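Local atomic coordinates of bifunctional endomannanase/endoglucanase (Caldanaerobius polysaccharolyticus, PDB entry 3W0K), a protein that hydrolyses beta-linked polysaccharides as a bifunctional endomannanase and endoglucanase of glycoside hydrolase family 5, probably acting on mannan and cellulose chains. Residues 61-64 / 65-68; 97-101 / 102-106; 279-283 / 284-288. One frame throughout, in Å; residues are numbered along the deposited sequence.

Interaction 1. Residues 61-64 / 65-68; sequences VFEY and IDLY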
ATOM      1  N   VAL A  61     -14.230 -10.642  14.555  1.00 13.48           N
ATOM      2  CA  VAL A  61     -13.715 -10.462  13.201  1.00 13.38           C
ATOM      3  C   VAL A  61     -12.185 -10.414  13.182  1.00 12.56           C
ATOM      4  O   VAL A  61     -11.561 -10.833  12.203  1.00 12.50           O
ATOM      5  CB  VAL A  61     -14.302  -9.183  12.553  1.00 13.02           C
ATOM      6  CG1 VAL A  61     -13.767  -8.997  11.137  1.00 14.66           C
ATOM      7  CG2 VAL A  61     -15.824  -9.269  12.519  1.00 13.10           C
ATOM      8  N   PHE A  62     -11.584  -9.954  14.277  1.00 12.66           N
ATOM      9  CA  PHE A  62     -10.126  -9.867  14.376  1.00 12.87           C
ATOM     10  C   PHE A  62      -9.455 -11.240  14.292  1.00 13.01           C
ATOM     11  O   PHE A  62      -8.242 -11.334  14.097  1.00 12.63           O
ATOM     12  CB  PHE A  62      -9.700  -9.163  15.668  1.00 12.25           C
ATOM     13  CG  PHE A  62     -10.135  -7.724  15.762  1.00 13.65           C
ATOM     14  CD1 PHE A  62     -10.137  -7.077  16.993  1.00 13.93           C
ATOM     15  CD2 PHE A  62     -10.539  -7.012  14.631  1.00 14.25           C
ATOM     16  CE1 PHE A  62     -10.530  -5.743  17.103  1.00 15.17           C
ATOM     17  CE2 PHE A  62     -10.935  -5.678  14.734  1.00 14.87           C
ATOM     18  CZ  PHE A  62     -10.930  -5.046  15.970  1.00 14.90           C
ATOM     19  N   GLU A  63     -10.238 -12.304  14.456  1.00 13.67           N
ATOM     20  CA  GLU A  63      -9.690 -13.651  14.356  1.00 15.07           C
ATOM     21  C   GLU A  63      -9.158 -13.903  12.949  1.00 12.87           C
ATOM     22  O   GLU A  63      -8.267 -14.729  12.758  1.00 12.82           O
ATOM     23  CB  GLU A  63     -10.729 -14.695  14.760  1.00 16.50           C
ATOM     24  CG  GLU A  63     -11.019 -14.664  16.251  1.00 20.23           C
ATOM     25  CD  GLU A  63     -12.065 -15.673  16.691  1.00 23.74           C
ATOM     26  OE1 GLU A  63     -12.519 -15.566  17.850  1.00 27.60           O
ATOM     27  OE2 GLU A  63     -12.429 -16.569  15.898  1.00 26.68           O
ATOM     28  N   TYR A  64      -9.699 -13.179  11.970  1.00 12.18           N
ATOM     29  CA  TYR A  64      -9.229 -13.301  10.593  1.00 11.89           C
ATOM     30  C   TYR A  64      -7.844 -12.684  10.494  1.00 11.70           C
ATOM     31  O   TYR A  64      -6.961 -13.231   9.838  1.00 11.64           O
ATOM     32  CB  TYR A  64     -10.170 -12.597   9.621  1.00 11.03           C
ATOM     33  CG  TYR A  64     -11.331 -13.448   9.180  1.00 14.40           C
ATOM     34  CD1 TYR A  64     -11.191 -14.356   8.126  1.00 15.59           C
ATOM     35  CD2 TYR A  64     -12.573 -13.339   9.798  1.00 14.50           C
ATOM     36  CE1 TYR A  64     -12.262 -15.129   7.697  1.00 17.78           C
ATOM     37  CE2 TYR A  64     -13.654 -14.110   9.374  1.00 17.35           C
ATOM     38  CZ  TYR A  64     -13.490 -15.000   8.326  1.00 18.91           C
ATOM     39  OH  TYR A  64     -14.557 -15.754   7.897  1.00 22.15           O
ATOM     40  N   ILE A  65      -7.655 -11.542  11.153  1.00 11.53           N
ATOM     41  CA  ILE A  65      -6.362 -10.868  11.145  1.00 11.25           C
ATOM     42  C   ILE A  65      -5.337 -11.744  11.866  1.00 10.26           C
ATOM     43  O   ILE A  65      -4.200 -11.862  11.416  1.00 10.86           O
ATOM     44  CB  ILE A  65      -6.454  -9.453  11.764  1.00 11.24           C
ATOM     45  CG1 ILE A  65      -7.459  -8.614  10.965  1.00 13.37           C
ATOM     46  CG2 ILE A  65      -5.085  -8.775  11.746  1.00 12.80           C
ATOM     47  CD1 ILE A  65      -7.736  -7.241  11.542  1.00 15.19           C
ATOM     48  N   ASP A  66      -5.766 -12.411  12.941  1.00 11.39           N
ATOM     49  CA  ASP A  66      -4.885 -13.319  13.687  1.00 12.46           C
ATOM     50  C   ASP A  66      -4.417 -14.427  12.745  1.00 12.01           C
ATOM     51  O   ASP A  66      -3.247 -14.813  12.754  1.00 11.65           O
ATOM     52  CB  ASP A  66      -5.632 -14.005  14.838  1.00 11.90           C
ATOM     53  CG  ASP A  66      -6.047 -13.057  15.942  1.00 13.80           C
ATOM     54  OD1 ASP A  66      -5.653 -11.876  15.932  1.00 12.59           O
ATOM     55  OD2 ASP A  66      -6.775 -13.522  16.842  1.00 15.90           O
ATOM     56  N   LEU A  67      -5.355 -14.939  11.949  1.00 11.79           N
ATOM     57  CA  LEU A  67      -5.078 -16.016  11.004  1.00 11.82           C
ATOM     58  C   LEU A  67      -4.116 -15.578   9.906  1.00 10.84           C
ATOM     59  O   LEU A  67      -3.205 -16.324   9.542  1.00 11.21           O
ATOM     60  CB  LEU A  67      -6.384 -16.544  10.403  1.00 12.90           C
ATOM     61  CG  LEU A  67      -6.284 -17.780   9.505  1.00 14.52           C
ATOM     62  CD1 LEU A  67      -5.547 -18.905  10.219  1.00 16.74           C
ATOM     63  CD2 LEU A  67      -7.684 -18.220   9.103  1.00 15.70           C
ATOM     64  N   TYR A  68      -4.312 -14.368   9.385  1.00 10.63           N
ATOM     65  CA  TYR A  68      -3.424 -13.851   8.348  1.00 10.26           C
ATOM     66  C   TYR A  68      -2.005 -13.780   8.913  1.00 11.00           C
ATOM     67  O   TYR A  68      -1.042 -14.183   8.259  1.00 11.12           O
ATOM     68  CB  TYR A  68      -3.847 -12.444   7.909  1.00 10.39           C
ATOM     69  CG  TYR A  68      -5.236 -12.307   7.312  1.00 10.62           C
ATOM     70  CD1 TYR A  68      -5.931 -13.409   6.809  1.00 11.00           C
ATOM     71  CD2 TYR A  68      -5.854 -11.060   7.259  1.00  9.82           C
ATOM     72  CE1 TYR A  68      -7.218 -13.266   6.267  1.00 10.99           C
ATOM     73  CE2 TYR A  68      -7.129 -10.904   6.724  1.00 10.37           C
ATOM     74  CZ  TYR A  68      -7.806 -12.004   6.230  1.00 10.53           C
ATOM     75  OH  TYR A  68      -9.064 -11.832   5.700  1.00 10.99           O
TER
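One face of the Tyr-68 ring carries the carbonyl oxygen of Tyr-64, which lies 3.1 Å above the ring plane and toward its rim. Tyr-64 O lies 3.2 Å from both CG and CD1 of Tyr-68. The Tyr-64 ring has Val-61 O at its edge, in its plane. The two tyrosine side chains run at a slant to each other, and Tyr-64 CB comes 4.2 Å from Tyr-68 CZ. This is the N-terminal part of helix 62-74, a helix of the beta/alpha barrel.

Tyr-64 O does double work. It also accepts the backbone N-H of Tyr-68 at 2.9 Å. Tyr-68 CG stands anti to its carbonyl carbon (chi1 -61°), and this folds the ring back over the preceding turn. The phenol OH then reaches Glu-21 O, and the ring meets that of Trp-10.

Two more i to i+4 bonds continue the helix, from Asp-66 N to Phe-62 O and from Leu-67 N to Glu-63 O. On the buried side, Phe-62 and Ile-65 lie side by side and point the same way. Helix 105-121 covers them with Leu-117 and Phe-118, and Trp-48 meets the Phe-62 ring edge-to-face.

The Asp-66 carboxylate makes a salt bridge with Arg-121 and a hydrogen bond with the hydroxyl of Tyr-122. These partners probably offset the closeness of two acceptors, since Asp-66 OD1 sits 3.2 Å from Phe-62 O.

Interaction 2. Residues 97-101 / 102-106; sequences ERDNL and WLDKR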
ATOM      1  N   GLU A  97     -18.254   7.810   3.876  1.00 10.84           N
ATOM      2  CA  GLU A  97     -18.002   8.018   5.299  1.00 10.50           C
ATOM      3  C   GLU A  97     -18.932   9.086   5.848  1.00 10.23           C
ATOM      4  O   GLU A  97     -19.355   9.991   5.124  1.00 10.74           O
ATOM      5  CB  GLU A  97     -16.557   8.463   5.538  1.00  9.97           C
ATOM      6  CG  GLU A  97     -15.512   7.385   5.297  1.00  9.58           C
ATOM      7  CD  GLU A  97     -15.722   6.168   6.176  1.00  9.95           C
ATOM      8  OE1 GLU A  97     -15.851   6.326   7.409  1.00 10.29           O
ATOM      9  OE2 GLU A  97     -15.785   5.051   5.635  1.00 11.45           O
ATOM     10  N   ARG A  98     -19.261   8.968   7.130  1.00  9.74           N
ATOM     11  CA  ARG A  98     -20.113   9.949   7.795  1.00 10.22           C
ATOM     12  C   ARG A  98     -19.240  11.123   8.233  1.00 10.32           C
ATOM     13  O   ARG A  98     -19.580  12.287   8.016  1.00 10.61           O
ATOM     14  CB  ARG A  98     -20.766   9.332   9.036  1.00 10.86           C
ATOM     15  CG  ARG A  98     -21.675  10.284   9.804  1.00 11.65           C
ATOM     16  CD  ARG A  98     -22.061   9.719  11.167  1.00 11.39           C
ATOM     17  NE  ARG A  98     -20.917   9.679  12.076  1.00 11.78           N
ATOM     18  CZ  ARG A  98     -20.917   9.098  13.272  1.00 12.10           C
ATOM     19  NH1 ARG A  98     -22.008   8.489  13.723  1.00 13.88           N
ATOM     20  NH2 ARG A  98     -19.823   9.133  14.020  1.00 12.81           N
ATOM     21  N   ASP A  99     -18.091  10.792   8.812  1.00 10.05           N
ATOM     22  CA  ASP A  99     -17.149  11.774   9.334  1.00  8.95           C
ATOM     23  C   ASP A  99     -15.944  12.026   8.439  1.00  9.38           C
ATOM     24  O   ASP A  99     -15.729  11.323   7.451  1.00  9.67           O
ATOM     25  CB  ASP A  99     -16.621  11.302  10.692  1.00  9.39           C
ATOM     26  CG  ASP A  99     -17.726  10.941  11.660  1.00 10.65           C
ATOM     27  OD1 ASP A  99     -18.807  11.559  11.593  1.00 11.60           O
ATOM     28  OD2 ASP A  99     -17.502  10.044  12.499  1.00 10.19           O
ATOM     29  N   ASN A 100     -15.162  13.032   8.823  1.00  8.55           N
ATOM     30  CA  ASN A 100     -13.933  13.399   8.131  1.00  8.33           C
ATOM     31  C   ASN A 100     -12.793  13.256   9.134  1.00  7.79           C
ATOM     32  O   ASN A 100     -12.626  14.084  10.032  1.00  8.78           O
ATOM     33  CB  ASN A 100     -13.984  14.840   7.620  1.00  8.34           C
ATOM     34  CG  ASN A 100     -12.656  15.294   7.036  1.00  9.51           C
ATOM     35  OD1 ASN A 100     -11.765  14.480   6.783  1.00  9.16           O
ATOM     36  ND2 ASN A 100     -12.506  16.598   6.844  1.00 10.12           N
ATOM     37  N   LEU A 101     -11.997  12.211   8.949  1.00  8.25           N
ATOM     38  CA  LEU A 101     -10.870  11.909   9.822  1.00  7.93           C
ATOM     39  C   LEU A 101      -9.892  13.061  10.028  1.00  8.38           C
ATOM     40  O   LEU A 101      -9.329  13.220  11.107  1.00  9.35           O
ATOM     41  CB  LEU A 101     -10.101  10.711   9.257  1.00  8.71           C
ATOM     42  CG  LEU A 101      -8.846  10.257  10.008  1.00  9.79           C
ATOM     43  CD1 LEU A 101      -9.225   9.845  11.428  1.00  8.61           C
ATOM     44  CD2 LEU A 101      -8.189   9.091   9.282  1.00 10.06           C
ATOM     45  N   TRP A 102      -9.716  13.884   9.004  1.00  9.04           N
ATOM     46  CA  TRP A 102      -8.751  14.967   9.090  1.00  9.77           C
ATOM     47  C   TRP A 102      -9.118  16.132   9.984  1.00 10.31           C
ATOM     48  O   TRP A 102      -8.236  16.862  10.419  1.00 11.40           O
ATOM     49  CB  TRP A 102      -8.366  15.431   7.682  1.00 10.41           C
ATOM     50  CG  TRP A 102      -8.045  14.250   6.827  1.00  9.73           C
ATOM     51  CD1 TRP A 102      -8.763  13.790   5.763  1.00  9.84           C
ATOM     52  CD2 TRP A 102      -7.013  13.283   7.064  1.00  9.72           C
ATOM     53  NE1 TRP A 102      -8.259  12.587   5.336  1.00 11.24           N
ATOM     54  CE2 TRP A 102      -7.184  12.251   6.114  1.00 10.73           C
ATOM     55  CE3 TRP A 102      -5.968  13.183   7.992  1.00  9.78           C
ATOM     56  CZ2 TRP A 102      -6.348  11.129   6.067  1.00 11.35           C
ATOM     57  CZ3 TRP A 102      -5.137  12.066   7.945  1.00 11.44           C
ATOM     58  CH2 TRP A 102      -5.333  11.056   6.989  1.00 11.69           C
ATOM     59  N   LEU A 103     -10.400  16.253  10.329  1.00  9.38           N
ATOM     60  CA  LEU A 103     -10.853  17.357  11.171  1.00  9.11           C
ATOM     61  C   LEU A 103     -11.753  16.983  12.340  1.00  9.85           C
ATOM     62  O   LEU A 103     -11.796  17.704  13.336  1.00 12.05           O
ATOM     63  CB  LEU A 103     -11.599  18.390  10.325  1.00 10.03           C
ATOM     64  CG  LEU A 103     -10.836  19.109   9.217  1.00  9.78           C
ATOM     65  CD1 LEU A 103     -11.797  20.020   8.482  1.00 11.82           C
ATOM     66  CD2 LEU A 103      -9.674  19.905   9.803  1.00 12.57           C
ATOM     67  N   ASP A 104     -12.495  15.888  12.209  1.00  9.97           N
ATOM     68  CA  ASP A 104     -13.438  15.485  13.253  1.00  9.00           C
ATOM     69  C   ASP A 104     -12.849  14.713  14.419  1.00  9.52           C
ATOM     70  O   ASP A 104     -12.333  13.604  14.250  1.00  9.25           O
ATOM     71  CB  ASP A 104     -14.593  14.684  12.646  1.00  9.38           C
ATOM     72  CG  ASP A 104     -15.347  15.456  11.581  1.00 10.04           C
ATOM     73  OD1 ASP A 104     -15.266  16.704  11.561  1.00 11.50           O
ATOM     74  OD2 ASP A 104     -16.032  14.811  10.767  1.00  9.65           O
ATOM     75  N   LYS A 105     -13.011  15.272  15.616  1.00 10.27           N
ATOM     76  CA  LYS A 105     -12.510  14.648  16.836  1.00 10.87           C
ATOM     77  C   LYS A 105     -13.099  13.253  17.037  1.00 10.68           C
ATOM     78  O   LYS A 105     -12.383  12.331  17.425  1.00 12.37           O
ATOM     79  CB  LYS A 105     -12.830  15.524  18.051  1.00 12.85           C
ATOM     80  CG  LYS A 105     -12.358  14.952  19.385  1.00 16.78           C
ATOM     81  CD  LYS A 105     -12.814  15.830  20.544  1.00 22.15           C
ATOM     82  CE  LYS A 105     -12.368  15.275  21.891  1.00 23.59           C
ATOM     83  NZ  LYS A 105     -13.032  13.988  22.240  1.00 27.23           N
ATOM     84  N   ARG A 106     -14.393  13.093  16.761  1.00 10.04           N
ATOM     85  CA  ARG A 106     -15.041  11.794  16.931  1.00 10.89           C
ATOM     86  C   ARG A 106     -14.430  10.709  16.041  1.00 11.70           C
ATOM     87  O   ARG A 106     -14.283   9.559  16.466  1.00 11.20           O
ATOM     88  CB  ARG A 106     -16.560  11.901  16.725  1.00 13.11           C
ATOM     89  CG  ARG A 106     -16.986  12.340  15.332  1.00 14.19           C
ATOM     90  CD  ARG A 106     -18.476  12.658  15.280  1.00 17.27           C
ATOM     91  NE  ARG A 106     -18.917  12.968  13.921  1.00 18.18           N
ATOM     92  CZ  ARG A 106     -18.855  14.173  13.351  1.00 16.79           C
ATOM     93  NH1 ARG A 106     -18.370  15.216  14.019  1.00 15.61           N
ATOM     94  NH2 ARG A 106     -19.258  14.326  12.092  1.00 11.48           N
TER
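Asp-99 and Arg-106 form the salt bridge across this turn. Arg-106 NE lies 2.7 Å from Asp-99 OD1, and Arg-106 NH2 reaches the same oxygen. Both hydrogen bonds are weak because they are strongly bent. The carboxylate and guanidinium planes stand at 88°. Arg-106 CG sits between its backbone N and carbonyl carbon (chi1 63°), which turns the extended chain back toward Asp-99. Arg-98 grips the same carboxylate side-on, NE to OD1 and NH2 to OD2, the latter on the syn lone pair. The two arginines therefore share one carboxylate, which probably offsets the closeness of their charges. Asp-99 OD2 also bonds to the hydroxyl of Tyr-54. Asp-104 completes the salt-bridge network, but its OD2 lies well out of the Arg-106 guanidinium plane.

The other hydrogen bonds centre on Asn-100. Its N-H gives a straight 2.8 Å bond to Asp-104 OD2, met from above the carboxylate plane. Its carbonyl O takes two backbone N-H groups. That of Asp-104 comes nearly along the C=O axis, at 2.8 Å, and that of Leu-103 comes from above the carbonyl plane. Asn-100 OD1 receives Trp-102 N at 3.1 Å, also from above the amide plane. Its ND2 goes to Tyr-144 O.

Apolar contact is limited to one pair. Leu-101 CD2 lies over one face of the Trp-102 ring, 4.2 Å from CH2.

The turn leads from the loop after strand 78-83 into helix 105-121. Asp-104 is at the N-cap position, although its side chain makes no capping bond; OD2 goes back to Asn-100 N instead. Leu-101 and Trp-102 both pack on Leu-154 of helix 148-165, while Leu-101 also touches Phe-111 of helix 105-121.

Interaction 3. Residues 279-283 / 284-288; sequences SLYKE and FEWGY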
ATOM      1  N   SER A 279      14.454  -0.661 -11.526  1.00 12.82           N
ATOM      2  CA  SER A 279      15.896  -0.398 -11.536  1.00 13.88           C
ATOM      3  C   SER A 279      16.203   0.744 -10.569  1.00 13.05           C
ATOM      4  O   SER A 279      17.253   0.759  -9.929  1.00 13.60           O
ATOM      5  CB  SER A 279      16.411  -0.083 -12.949  1.00 14.67           C
ATOM      6  OG  SER A 279      15.843   1.100 -13.475  1.00 19.89           O
ATOM      7  N   LEU A 280      15.274   1.692 -10.449  1.00 12.29           N
ATOM      8  CA  LEU A 280      15.444   2.801  -9.518  1.00 12.88           C
ATOM      9  C   LEU A 280      15.354   2.282  -8.086  1.00 12.05           C
ATOM     10  O   LEU A 280      16.134   2.684  -7.229  1.00 13.63           O
ATOM     11  CB  LEU A 280      14.382   3.878  -9.743  1.00 11.58           C
ATOM     12  CG  LEU A 280      14.641   4.846 -10.895  1.00 12.57           C
ATOM     13  CD1 LEU A 280      13.489   5.819 -11.017  1.00 13.61           C
ATOM     14  CD2 LEU A 280      15.948   5.597 -10.645  1.00 12.44           C
ATOM     15  N   TYR A 281      14.404   1.384  -7.829  1.00 12.75           N
ATOM     16  CA  TYR A 281      14.248   0.827  -6.487  1.00 11.72           C
ATOM     17  C   TYR A 281      15.499   0.051  -6.075  1.00 12.28           C
ATOM     18  O   TYR A 281      15.920   0.116  -4.922  1.00 13.87           O
ATOM     19  CB  TYR A 281      13.014  -0.079  -6.404  1.00 10.80           C
ATOM     20  CG  TYR A 281      11.697   0.625  -6.660  1.00 11.86           C
ATOM     21  CD1 TYR A 281      11.588   2.017  -6.582  1.00 11.67           C
ATOM     22  CD2 TYR A 281      10.562  -0.103  -7.003  1.00 11.21           C
ATOM     23  CE1 TYR A 281      10.377   2.662  -6.845  1.00 11.71           C
ATOM     24  CE2 TYR A 281       9.350   0.526  -7.265  1.00 12.21           C
ATOM     25  CZ  TYR A 281       9.264   1.906  -7.187  1.00 11.79           C
ATOM     26  OH  TYR A 281       8.065   2.516  -7.470  1.00 13.08           O
ATOM     27  N   LYS A 282      16.109  -0.651  -7.029  1.00 12.61           N
ATOM     28  CA  LYS A 282      17.323  -1.414  -6.758  1.00 13.79           C
ATOM     29  C   LYS A 282      18.468  -0.459  -6.425  1.00 14.23           C
ATOM     30  O   LYS A 282      19.207  -0.673  -5.461  1.00 14.75           O
ATOM     31  CB  LYS A 282      17.704  -2.276  -7.964  1.00 15.08           C
ATOM     32  CG  LYS A 282      18.868  -3.217  -7.684  1.00 16.94           C
ATOM     33  CD  LYS A 282      19.197  -4.076  -8.885  1.00 19.70           C
ATOM     34  CE  LYS A 282      20.268  -5.097  -8.542  1.00 23.10           C
ATOM     35  NZ  LYS A 282      20.600  -5.962  -9.706  1.00 25.59           N
ATOM     36  N   GLU A 283      18.587   0.607  -7.210  1.00 14.73           N
ATOM     37  CA  GLU A 283      19.629   1.612  -7.004  1.00 15.26           C
ATOM     38  C   GLU A 283      19.470   2.304  -5.651  1.00 15.95           C
ATOM     39  O   GLU A 283      20.451   2.527  -4.935  1.00 15.18           O
ATOM     40  CB  GLU A 283      19.581   2.657  -8.122  1.00 16.22           C
ATOM     41  CG  GLU A 283      20.621   3.763  -7.985  1.00 16.94           C
ATOM     42  CD  GLU A 283      20.496   4.831  -9.052  1.00 19.74           C
ATOM     43  OE1 GLU A 283      20.148   4.496 -10.202  1.00 19.89           O
ATOM     44  OE2 GLU A 283      20.751   6.012  -8.737  1.00 20.25           O
ATOM     45  N   PHE A 284      18.225   2.623  -5.304  1.00 15.08           N
ATOM     46  CA  PHE A 284      17.903   3.295  -4.046  1.00 15.49           C
ATOM     47  C   PHE A 284      17.916   2.328  -2.866  1.00 14.87           C
ATOM     48  O   PHE A 284      17.925   2.755  -1.708  1.00 15.52           O
ATOM     49  CB  PHE A 284      16.508   3.931  -4.116  1.00 14.78           C
ATOM     50  CG  PHE A 284      16.353   4.998  -5.171  1.00 14.74           C
ATOM     51  CD1 PHE A 284      17.459   5.582  -5.785  1.00 14.98           C
ATOM     52  CD2 PHE A 284      15.082   5.429  -5.536  1.00 14.41           C
ATOM     53  CE1 PHE A 284      17.298   6.580  -6.743  1.00 15.76           C
ATOM     54  CE2 PHE A 284      14.910   6.425  -6.492  1.00 16.20           C
ATOM     55  CZ  PHE A 284      16.022   7.002  -7.097  1.00 15.58           C
ATOM     56  N   GLU A 285      17.907   1.031  -3.173  1.00 15.43           N
ATOM     57  CA  GLU A 285      17.876  -0.034  -2.173  1.00 15.12           C
ATOM     58  C   GLU A 285      16.552   0.012  -1.408  1.00 13.75           C
ATOM     59  O   GLU A 285      16.513  -0.084  -0.180  1.00 16.50           O
ATOM     60  CB  GLU A 285      19.076   0.048  -1.223  1.00 18.20           C
ATOM     61  CG  GLU A 285      20.409  -0.244  -1.905  1.00 23.01           C
ATOM     62  CD  GLU A 285      21.574  -0.346  -0.934  1.00 26.19           C
ATOM     63  OE1 GLU A 285      21.343  -0.453   0.290  1.00 29.14           O
ATOM     64  OE2 GLU A 285      22.734  -0.328  -1.402  1.00 30.29           O
ATOM     65  N   TRP A 286      15.471   0.181  -2.163  1.00 12.57           N
ATOM     66  CA  TRP A 286      14.128   0.241  -1.603  1.00 11.70           C
ATOM     67  C   TRP A 286      13.377  -1.062  -1.801  1.00 11.43           C
ATOM     68  O   TRP A 286      13.457  -1.686  -2.864  1.00 11.49           O
ATOM     69  CB  TRP A 286      13.298   1.321  -2.293  1.00 11.96           C
ATOM     70  CG  TRP A 286      13.664   2.737  -1.997  1.00 11.73           C
ATOM     71  CD1 TRP A 286      14.609   3.189  -1.124  1.00 12.20           C
ATOM     72  CD2 TRP A 286      13.060   3.898  -2.577  1.00 11.08           C
ATOM     73  NE1 TRP A 286      14.631   4.565  -1.125  1.00 13.03           N
ATOM     74  CE2 TRP A 286      13.690   5.024  -2.010  1.00 12.05           C
ATOM     75  CE3 TRP A 286      12.045   4.093  -3.526  1.00 11.70           C
ATOM     76  CZ2 TRP A 286      13.339   6.333  -2.357  1.00 11.83           C
ATOM     77  CZ3 TRP A 286      11.696   5.395  -3.874  1.00 11.31           C
ATOM     78  CH2 TRP A 286      12.343   6.498  -3.288  1.00 11.11           C
ATOM     79  N   GLY A 287      12.614  -1.443  -0.782  1.00 10.52           N
ATOM     80  CA  GLY A 287      11.785  -2.626  -0.877  1.00 11.17           C
ATOM     81  C   GLY A 287      10.521  -2.179  -1.593  1.00 10.03           C
ATOM     82  O   GLY A 287      10.222  -0.980  -1.651  1.00 10.48           O
ATOM     83  N   TYR A 288       9.766  -3.129  -2.128  1.00  9.44           N
ATOM     84  CA  TYR A 288       8.546  -2.795  -2.855  1.00  9.66           C
ATOM     85  C   TYR A 288       7.509  -3.907  -2.800  1.00 10.85           C
ATOM     86  O   TYR A 288       7.852  -5.083  -2.699  1.00 11.25           O
ATOM     87  CB  TYR A 288       8.874  -2.434  -4.313  1.00  9.10           C
ATOM     88  CG  TYR A 288       9.866  -3.361  -4.987  1.00 10.94           C
ATOM     89  CD1 TYR A 288       9.456  -4.570  -5.543  1.00 10.66           C
ATOM     90  CD2 TYR A 288      11.212  -3.012  -5.083  1.00 10.00           C
ATOM     91  CE1 TYR A 288      10.366  -5.415  -6.183  1.00 12.75           C
ATOM     92  CE2 TYR A 288      12.131  -3.848  -5.723  1.00 12.55           C
ATOM     93  CZ  TYR A 288      11.698  -5.043  -6.268  1.00 11.96           C
ATOM     94  OH  TYR A 288      12.597  -5.864  -6.909  1.00 13.19           O
TER
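Tyr-281 lies between two aromatic side chains that follow its helix. Its ring meets that of Tyr-288 at a slant, with centroids 5.6 Å apart and planes at 34°. The closest atoms of this pair are Tyr-281 CD2 and Tyr-288 CD2, at 3.5 Å. Tyr-281 CD1 touches Trp-286 CE3 at 3.7 Å, again with the side chains crossing obliquely. With Tyr-288 CG between its backbone N and carbonyl carbon (chi1 44°), the ring is turned to Tyr-281, and Tyr-288 CD2 also meets Tyr-281 CB.

Phe-284 and Leu-280 lie side by side and point the same way, with Leu-280 CD2 3.8 Å from Phe-284 CZ. One ring face of Phe-284 carries Leu-280 O, 3.1 Å above its plane. That oxygen also accepts Phe-284 N. Phe-284 CD2 in turn lies over one face of the Trp-286 indole.

A Schellman motif ends the helix. Glu-285 has positive phi (65°), Trp-286 N bonds to Tyr-281 O at 2.8 Å, and Glu-285 N bonds weakly to Lys-282 O. The chain reverses there and brings Trp-286 and Tyr-288 back beside Tyr-281.

After helix 267-284 the chain enters strand 287-290, the last barrel strand. Tyr-281, Trp-286 and Tyr-288 all pack on Ile-256 of strand 254-259. Leu-280 and Phe-284 face helix 234-249.

All three contacts are local, each formed within one continuous stretch. They follow in series, with none nested or crossed. Interaction 1 comes first and lies at the start of helix 62-74, which connects barrel strands 38-44 and 78-83. Interaction 2 closes the turn that ends the loop after strand 78-83 and opens helix 105-121. That helix also packs against interaction 1, though the two contacts do not touch and their centres are 26 Å apart. Interaction 3 comes much later. It closes the turn from helix 267-284 into strand 287-290, which pairs with strand 4-7 to complete the barrel. It lies across the chain's centre from both others.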